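Local structure of putative nisin-resistance protein (Streptococcus agalactiae 515, 4Y68) at residues A[33-38]-A[262-267]. The protein probably confers resistance to the lantibiotic nisin, acting as a membrane-attached lipoprotein peptidase of family S41 that recognises and cleaves the lantibiotic. Residues are numbered along the deposited sequence; the frame is centred on the assembly and turned at random.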
# COMPACT_ATOMS: atom_id res chain seq x y z
N GLU A 33 7.95 9.25 -28.65
CA GLU A 33 7.65 10.58 -28.13
C GLU A 33 6.26 10.68 -27.51
O GLU A 33 6.12 11.15 -26.38
CB GLU A 33 7.79 11.65 -29.21
CG GLU A 33 7.47 13.05 -28.69
CD GLU A 33 7.67 14.15 -29.74
OE1 GLU A 33 7.98 13.81 -30.90
OE2 GLU A 33 7.50 15.35 -29.40
N ARG A 34 5.24 10.30 -28.26
CA ARG A 34 3.85 10.23 -27.76
C ARG A 34 3.77 9.50 -26.42
O ARG A 34 3.18 9.98 -25.46
CB ARG A 34 2.94 9.50 -28.77
CG ARG A 34 1.62 10.18 -29.14
CD ARG A 34 0.59 10.10 -28.05
NE ARG A 34 0.57 11.34 -27.27
CZ ARG A 34 -0.44 11.75 -26.50
NH1 ARG A 34 -1.56 11.03 -26.39
NH2 ARG A 34 -0.34 12.89 -25.83
N TYR A 35 4.38 8.31 -26.39
CA TYR A 35 4.36 7.46 -25.21
C TYR A 35 4.89 8.24 -24.01
O TYR A 35 4.31 8.17 -22.93
CB TYR A 35 5.18 6.20 -25.49
CG TYR A 35 5.30 5.18 -24.39
CD1 TYR A 35 4.59 3.98 -24.44
CD2 TYR A 35 6.17 5.37 -23.31
CE1 TYR A 35 4.71 3.02 -23.44
CE2 TYR A 35 6.30 4.43 -22.30
CZ TYR A 35 5.57 3.25 -22.37
OH TYR A 35 5.71 2.29 -21.39
N GLY A 36 5.95 9.02 -24.22
CA GLY A 36 6.50 9.84 -23.16
C GLY A 36 5.59 10.98 -22.76
O GLY A 36 5.49 11.33 -21.59
N ARG A 37 4.90 11.57 -23.74
CA ARG A 37 4.05 12.71 -23.47
C ARG A 37 2.77 12.30 -22.73
O ARG A 37 2.23 13.06 -21.91
CB ARG A 37 3.71 13.45 -24.77
CG ARG A 37 4.89 14.22 -25.33
CD ARG A 37 4.54 14.90 -26.64
NE ARG A 37 3.67 16.05 -26.45
CZ ARG A 37 4.12 17.29 -26.25
NH1 ARG A 37 5.43 17.53 -26.19
NH2 ARG A 37 3.26 18.29 -26.10
N VAL A 38 2.31 11.08 -22.98
CA VAL A 38 1.17 10.50 -22.27
C VAL A 38 1.48 10.43 -20.77
O VAL A 38 0.62 10.71 -19.95
CB VAL A 38 0.83 9.08 -22.79
CG1 VAL A 38 0.05 8.30 -21.72
CG2 VAL A 38 0.05 9.18 -24.08
N LEU A 262 0.19 1.46 -19.01
CA LEU A 262 0.63 2.12 -20.24
C LEU A 262 0.53 1.17 -21.44
O LEU A 262 0.27 -0.02 -21.28
CB LEU A 262 2.06 2.62 -20.05
CG LEU A 262 2.18 3.53 -18.83
CD1 LEU A 262 3.62 3.92 -18.59
CD2 LEU A 262 1.29 4.76 -19.02
N TYR A 263 0.77 1.72 -22.63
CA TYR A 263 0.49 0.97 -23.85
C TYR A 263 1.15 -0.41 -23.94
O TYR A 263 0.54 -1.35 -24.43
CB TYR A 263 0.89 1.81 -25.05
CG TYR A 263 0.24 1.34 -26.34
CD1 TYR A 263 0.84 0.36 -27.12
CD2 TYR A 263 -0.98 1.87 -26.76
CE1 TYR A 263 0.27 -0.07 -28.30
CE2 TYR A 263 -1.56 1.44 -27.95
CZ TYR A 263 -0.93 0.46 -28.72
OH TYR A 263 -1.48 -0.00 -29.89
N ASP A 264 2.38 -0.56 -23.44
CA ASP A 264 3.10 -1.82 -23.62
C ASP A 264 3.14 -2.69 -22.36
O ASP A 264 3.99 -3.58 -22.26
CB ASP A 264 4.53 -1.53 -24.07
CG ASP A 264 5.29 -0.69 -23.06
OD1 ASP A 264 4.63 0.05 -22.28
OD2 ASP A 264 6.54 -0.77 -23.03
N GLY A 265 2.24 -2.42 -21.41
CA GLY A 265 2.22 -3.19 -20.18
C GLY A 265 3.08 -2.61 -19.05
O GLY A 265 3.13 -3.15 -17.94
N ALA A 266 3.76 -1.51 -19.33
CA ALA A 266 4.44 -0.82 -18.25
C ALA A 266 3.39 -0.13 -17.38
O ALA A 266 2.29 0.14 -17.84
CB ALA A 266 5.45 0.16 -18.81
N ARG A 267 3.73 0.13 -16.12
CA ARG A 267 2.84 0.82 -15.19
C ARG A 267 3.40 2.13 -14.66
O ARG A 267 4.53 2.18 -14.18
CB ARG A 267 2.53 -0.06 -13.98
CG ARG A 267 1.90 -1.37 -14.28
CD ARG A 267 1.39 -1.96 -12.97
NE ARG A 267 0.71 -3.24 -13.18
CZ ARG A 267 0.46 -4.11 -12.20
NH1 ARG A 267 0.83 -3.84 -10.95
NH2 ARG A 267 -0.17 -5.26 -12.48
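Tyr35 of helix 32-46 reaches across to the beta hairpin formed by strands 256-261 and 267-276, and its hydroxyl meets Asp264 in the turn that joins them. Leu262 to Gly265 make a type I beta turn, with Gly265 N bonded to Leu262 O at 3.1 Å, and the backbone bond from Leu262 N to Ala266 O closes the loop one residue further on. From the helix, Tyr35 extends with CG anti to its own backbone nitrogen (chi1 180°), which carries the phenol towards the turn. There OH donates to Asp264 OD1 at 2.6 Å, meeting that oxygen on its syn side, 26° out of the carboxylate plane. OD1 lies at the edge of the ring, and the ring and carboxylate planes stand nearly perpendicular, 87° apart. The same oxygen also takes a weak bond from Ala266 N at 3.4 Å, a slight link from the carboxylate back to its own loop. Apolar carbons also come up to the hydroxyl: Ala266 CB is 3.4 Å from Tyr35 OH, and Leu262 CD1 3.9 Å from it. Further back on the ring, Tyr35 CE1 packs against Tyr263 CB at 4.3 Å, while the Tyr263 ring turns away towards Leu27, Pro29 and Pro30. Helix 72-87 completes the polar cluster: Arg76 forms a salt bridge with Asp264 OD2 and a hydrogen bond with Tyr35 OH, probably favouring a charged carboxylate, and Tyr72 stacks on the Tyr35 ring. The result is a partly buried tyrosine–aspartate–arginine network, joining the N-terminal helical bundle to a hairpin tip of the antiparallel sheet.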